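Local coordinates for putative 4-hydroxybenzoyl-CoA thioesterase (Geobacillus stearothermophilus, PDB 2OIW), which probably hydrolyses acyl-CoA thioesters and belongs to the hotdog-fold thioesterases, at residues A33-I38 against L86-E91; M53-M58 against S104-F109. One frame throughout, in Å; residues are numbered along the deposited sequence.

In the fold
Interactions 1 and 2, with centres about 11 Å apart, adjoin on one curled antiparallel sheet: 85-94 and 97-110 are neighbouring strands, and 53-62 pairs with the other side of 97-110. Both belong to the hotdog fold, interaction 1 between the helical region 33-38 and the sheet at 86-91, interaction 2 within the sheet, between 53-58 and 104-109. Ser-104 links the two: its O lies 2.6 Å from Ile-88 N and its OG 2.9 Å from Glu-90 OE2, both probable hydrogen bonds. Arg-35 NH1 also makes a weak hydrogen bond to Tyr-106 OH. The magnesium ligands Ser-14 and Thr-16 lie outside both contacts.

Interaction 1: A33-I38 against L86-E91; sequences AGRHEI and LTIYEE
Arg-35 and Glu-90 form a buried, two-pronged salt bridge between the helical region and strand 85-94. The arginine's CB points toward the strand, and CG, lying anti to the carbonyl carbon (chi1 -61°), starts a chain extended as far as NE. Its CG and CD both meet the CD1 methyl of Ile-88, with CD at 3.8 Å, so the aliphatic part rests on an apolar neighbour before the charge begins. NE then donates to the syn lone pair of Glu-90 OE1 at 3.1 Å, the oxygen lying somewhat out of the guanidinium plane. At the tip, NH2 reaches Glu-90 OE2, which also bonds Ser-104 OG, at 2.9 Å and nearly straight (168° at the hydrogen), while NH1 makes a weak hydrogen bond to Tyr-106 OH. The grip on Glu-90 is side-on, one nitrogen to each oxygen, although the guanidinium and carboxylate planes are turned 46° apart. Two attachment points should restrict rotation of both groups, and the opposite charges probably help to keep each ionised in this buried setting.

This is the hotdog arrangement, in which a curved antiparallel sheet wraps around a helix; here the helical region is formed by 27-34 and 36-42, with Arg-35 at the break between them. Farther along it, Ile-38 continues the contact in purely apolar fashion. Its CD1 meets Ile-88 CD1 tip to tip at 4.0 Å, whereas its CG2 passes Leu-86 CD1 at 4.1 Å as those two side chains slide by in opposite directions. Ile-78 on strand 72-81 touches both Ile-38 and Leu-86.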
# COMPACT_ATOMS: atom_id res chain seq x y z
N ALA A 33 -1.43 -6.23 -10.95
CA ALA A 33 -0.30 -5.92 -11.83
C ALA A 33 -0.26 -6.89 -13.05
O ALA A 33 -0.04 -6.48 -14.17
CB ALA A 33 1.03 -5.96 -11.01
N GLY A 34 -0.49 -8.18 -12.81
CA GLY A 34 -0.57 -9.19 -13.89
C GLY A 34 -1.72 -9.04 -14.89
O GLY A 34 -1.67 -9.59 -15.99
N ARG A 35 -2.76 -8.30 -14.51
CA ARG A 35 -3.91 -7.98 -15.40
C ARG A 35 -3.66 -6.82 -16.40
O ARG A 35 -4.50 -6.51 -17.27
CB ARG A 35 -5.15 -7.70 -14.54
CG ARG A 35 -5.57 -8.89 -13.67
CD ARG A 35 -6.67 -8.49 -12.69
NE ARG A 35 -6.76 -9.48 -11.63
CZ ARG A 35 -7.00 -9.19 -10.36
NH1 ARG A 35 -7.15 -7.92 -9.99
NH2 ARG A 35 -7.04 -10.17 -9.47
N HIS A 36 -2.48 -6.19 -16.30
CA HIS A 36 -2.10 -5.04 -17.13
C HIS A 36 -2.44 -5.18 -18.63
O HIS A 36 -3.09 -4.30 -19.21
CB HIS A 36 -0.59 -4.80 -16.99
CG HIS A 36 -0.12 -3.52 -17.59
ND1 HIS A 36 -0.31 -2.29 -16.97
CD2 HIS A 36 0.53 -3.26 -18.75
CE1 HIS A 36 0.22 -1.34 -17.72
NE2 HIS A 36 0.72 -1.90 -18.81
N GLU A 37 -1.96 -6.26 -19.26
CA GLU A 37 -2.25 -6.50 -20.69
C GLU A 37 -3.76 -6.65 -20.99
O GLU A 37 -4.22 -6.30 -22.06
CB GLU A 37 -1.49 -7.72 -21.18
CG GLU A 37 0.03 -7.57 -21.16
CD GLU A 37 0.53 -6.32 -21.89
OE1 GLU A 37 -0.06 -5.92 -22.92
OE2 GLU A 37 1.55 -5.75 -21.43
N ILE A 38 -4.50 -7.18 -20.04
CA ILE A 38 -5.94 -7.28 -20.17
C ILE A 38 -6.55 -5.89 -20.13
O ILE A 38 -7.33 -5.57 -21.01
CB ILE A 38 -6.57 -8.22 -19.11
CG1 ILE A 38 -6.15 -9.67 -19.40
CG2 ILE A 38 -8.11 -8.10 -19.12
CD1 ILE A 38 -6.42 -10.68 -18.24
N LEU A 86 -15.55 -11.11 -17.63
CA LEU A 86 -14.58 -12.14 -17.88
C LEU A 86 -14.06 -12.62 -16.55
O LEU A 86 -14.04 -11.88 -15.58
CB LEU A 86 -13.48 -11.66 -18.84
CG LEU A 86 -12.24 -10.88 -18.42
CD1 LEU A 86 -11.60 -10.21 -19.65
CD2 LEU A 86 -12.56 -9.83 -17.40
N THR A 87 -13.73 -13.90 -16.49
CA THR A 87 -13.27 -14.53 -15.26
C THR A 87 -11.82 -14.89 -15.55
O THR A 87 -11.52 -15.67 -16.49
CB THR A 87 -14.09 -15.76 -14.93
OG1 THR A 87 -15.48 -15.38 -14.85
CG2 THR A 87 -13.63 -16.39 -13.63
N ILE A 88 -10.95 -14.31 -14.74
CA ILE A 88 -9.53 -14.49 -14.85
C ILE A 88 -9.06 -15.60 -13.91
O ILE A 88 -9.49 -15.66 -12.75
CB ILE A 88 -8.85 -13.18 -14.47
CG1 ILE A 88 -9.13 -12.08 -15.51
CG2 ILE A 88 -7.38 -13.37 -14.19
CD1 ILE A 88 -8.79 -10.69 -15.00
N TYR A 89 -8.19 -16.47 -14.40
CA TYR A 89 -7.47 -17.38 -13.55
C TYR A 89 -6.01 -16.90 -13.45
O TYR A 89 -5.44 -16.49 -14.46
CB TYR A 89 -7.55 -18.84 -14.04
CG TYR A 89 -6.80 -19.76 -13.13
CD1 TYR A 89 -7.30 -20.08 -11.87
CD2 TYR A 89 -5.55 -20.26 -13.49
CE1 TYR A 89 -6.59 -20.90 -11.01
CE2 TYR A 89 -4.84 -21.06 -12.65
CZ TYR A 89 -5.35 -21.38 -11.41
OH TYR A 89 -4.63 -22.19 -10.57
N GLU A 90 -5.42 -16.94 -12.27
CA GLU A 90 -4.09 -16.35 -12.07
C GLU A 90 -3.30 -17.09 -10.99
O GLU A 90 -3.90 -17.64 -10.04
CB GLU A 90 -4.20 -14.84 -11.77
CG GLU A 90 -5.29 -14.52 -10.72
CD GLU A 90 -5.98 -13.17 -10.90
OE1 GLU A 90 -5.50 -12.31 -11.69
OE2 GLU A 90 -7.03 -12.98 -10.21
N GLU A 91 -1.98 -17.09 -11.13
CA GLU A 91 -1.12 -17.77 -10.17
C GLU A 91 0.13 -16.93 -9.93
O GLU A 91 0.58 -16.23 -10.82
CB GLU A 91 -0.68 -19.14 -10.71
CG GLU A 91 -1.75 -20.19 -10.74
CD GLU A 91 -1.23 -21.54 -11.18
OE1 GLU A 91 -0.03 -21.64 -11.55
OE2 GLU A 91 -2.05 -22.50 -11.18

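Interaction 2: M53-M58 against S104-F109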
# COMPACT_ATOMS: atom_id res chain seq x y z
N MSE A 53 -12.82 -1.35 -16.92
CA MSE A 53 -12.71 -2.59 -16.16
C MSE A 53 -13.02 -2.38 -14.70
O MSE A 53 -12.32 -1.65 -14.04
CB MSE A 53 -11.29 -3.12 -16.30
CG MSE A 53 -10.99 -3.73 -17.66
SE MSE A 53 -11.60 -5.58 -17.81
CE MSE A 53 -13.36 -5.33 -18.53
N VAL A 54 -14.08 -3.04 -14.22
CA VAL A 54 -14.48 -3.00 -12.83
C VAL A 54 -14.55 -4.43 -12.24
O VAL A 54 -15.35 -5.24 -12.68
CB VAL A 54 -15.89 -2.34 -12.65
CG1 VAL A 54 -16.15 -2.06 -11.18
CG2 VAL A 54 -16.01 -1.06 -13.49
N ILE A 55 -13.76 -4.70 -11.20
CA ILE A 55 -13.83 -6.00 -10.48
C ILE A 55 -15.13 -6.16 -9.69
O ILE A 55 -15.65 -5.22 -9.06
CB ILE A 55 -12.56 -6.21 -9.62
CG1 ILE A 55 -12.38 -7.69 -9.23
CG2 ILE A 55 -12.52 -5.21 -8.50
CD1 ILE A 55 -10.96 -8.02 -8.73
N ILE A 56 -15.69 -7.36 -9.74
CA ILE A 56 -16.89 -7.65 -8.96
C ILE A 56 -16.68 -8.78 -7.93
O ILE A 56 -17.39 -8.84 -6.93
CB ILE A 56 -18.12 -7.97 -9.85
CG1 ILE A 56 -17.85 -9.17 -10.77
CG2 ILE A 56 -18.55 -6.75 -10.73
CD1 ILE A 56 -19.15 -9.76 -11.42
N ARG A 57 -15.72 -9.67 -8.18
CA ARG A 57 -15.38 -10.72 -7.23
C ARG A 57 -13.90 -11.13 -7.30
O ARG A 57 -13.31 -11.14 -8.37
CB ARG A 57 -16.30 -11.93 -7.46
CG ARG A 57 -16.02 -13.11 -6.54
CD ARG A 57 -17.02 -14.24 -6.70
NE ARG A 57 -16.69 -15.39 -5.85
CZ ARG A 57 -16.89 -15.50 -4.53
NH1 ARG A 57 -17.41 -14.49 -3.81
NH2 ARG A 57 -16.55 -16.63 -3.90
N MSE A 58 -13.30 -11.49 -6.17
CA MSE A 58 -11.99 -12.15 -6.20
C MSE A 58 -11.88 -13.27 -5.16
O MSE A 58 -12.53 -13.23 -4.12
CB MSE A 58 -10.85 -11.16 -5.98
CG MSE A 58 -10.57 -10.91 -4.48
SE MSE A 58 -8.91 -9.91 -4.18
CE MSE A 58 -9.08 -8.48 -5.51
N SER A 104 -10.55 -14.01 -10.47
CA SER A 104 -11.24 -12.73 -10.39
C SER A 104 -12.21 -12.55 -11.54
O SER A 104 -12.00 -13.04 -12.66
CB SER A 104 -10.24 -11.56 -10.34
OG SER A 104 -9.29 -11.67 -11.38
N VAL A 105 -13.30 -11.85 -11.25
CA VAL A 105 -14.33 -11.60 -12.26
C VAL A 105 -14.41 -10.08 -12.40
O VAL A 105 -14.52 -9.36 -11.40
CB VAL A 105 -15.70 -12.19 -11.84
CG1 VAL A 105 -16.77 -12.00 -12.94
CG2 VAL A 105 -15.58 -13.68 -11.42
N TYR A 106 -14.31 -9.61 -13.64
CA TYR A 106 -14.36 -8.20 -13.98
C TYR A 106 -15.55 -7.98 -14.90
O TYR A 106 -15.92 -8.88 -15.64
CB TYR A 106 -13.09 -7.83 -14.71
CG TYR A 106 -11.95 -7.38 -13.82
CD1 TYR A 106 -11.11 -8.30 -13.22
CD2 TYR A 106 -11.71 -6.01 -13.59
CE1 TYR A 106 -10.06 -7.87 -12.38
CE2 TYR A 106 -10.66 -5.59 -12.76
CZ TYR A 106 -9.83 -6.52 -12.17
OH TYR A 106 -8.82 -6.09 -11.32
N VAL A 107 -16.15 -6.80 -14.84
CA VAL A 107 -17.17 -6.43 -15.81
C VAL A 107 -16.62 -5.30 -16.68
O VAL A 107 -15.96 -4.39 -16.18
CB VAL A 107 -18.54 -6.07 -15.14
CG1 VAL A 107 -18.42 -4.85 -14.22
CG2 VAL A 107 -19.62 -5.85 -16.19
N ASN A 108 -16.86 -5.41 -17.98
CA ASN A 108 -16.58 -4.31 -18.94
C ASN A 108 -17.70 -3.28 -18.78
O ASN A 108 -18.81 -3.48 -19.28
CB ASN A 108 -16.54 -4.85 -20.38
CG ASN A 108 -16.51 -3.73 -21.44
OD1 ASN A 108 -15.82 -2.71 -21.30
ND2 ASN A 108 -17.25 -3.94 -22.51
N PHE A 109 -17.41 -2.19 -18.08
CA PHE A 109 -18.39 -1.17 -17.83
C PHE A 109 -18.16 0.05 -18.73
O PHE A 109 -17.10 0.68 -18.69
CB PHE A 109 -18.45 -0.78 -16.34
CG PHE A 109 -19.71 -0.06 -15.98
CD1 PHE A 109 -20.85 -0.76 -15.65
CD2 PHE A 109 -19.76 1.34 -16.03
CE1 PHE A 109 -22.06 -0.09 -15.36
CE2 PHE A 109 -20.94 2.03 -15.74
CZ PHE A 109 -22.10 1.31 -15.40
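Val-105 O receives two backbone donors: Ile-56 N at 2.9 Å, almost straight (179° at the hydrogen), and Arg-57 N at 3.5 Å, a weak bond. With Ile-56 and Arg-57 both facing Val-105, this is a classic beta bulge in the antiparallel sheet of the hotdog fold. Val-105 N in turn donates to Arg-57 O, completing the bulge; regular pairing follows on one side with Met-58 opposite Ser-104, and on the other with Val-54 and Val-107, which exchange two backbone hydrogen bonds. Arg-57 and Met-58 also pair with a strand of a neighbouring subunit, extending the sheet across the interface, and Arg-57 NH1 forms a salt bridge with Asp-61 of that subunit.

At the bulge, Ile-56 CD1 lies 3.6 Å from Val-105 CG1. Val-54, Arg-57, Val-105 and Val-107 point to one face of the sheet; Ile-55 and Tyr-106, a non-hydrogen-bonded pair, point to the other. Ile-55 CB stands 3.8 Å from the Tyr-106 ring centroid, 17° off the ring normal, a CH-pi contact. Selenium of selenomethionine Met-53 makes an oblique Met-aromatic contact, 5.1 Å from the same centroid. With an alanine in place of Tyr-106, Ile-55 CB and the selenium would probably lose their aromatic partner and Arg-35 NH1 its weak hydroxyl partner. The Met-53 side chain bends at chi2 (-83°) and chi3, bringing CE to 3.4 Å from Asn-108 CA.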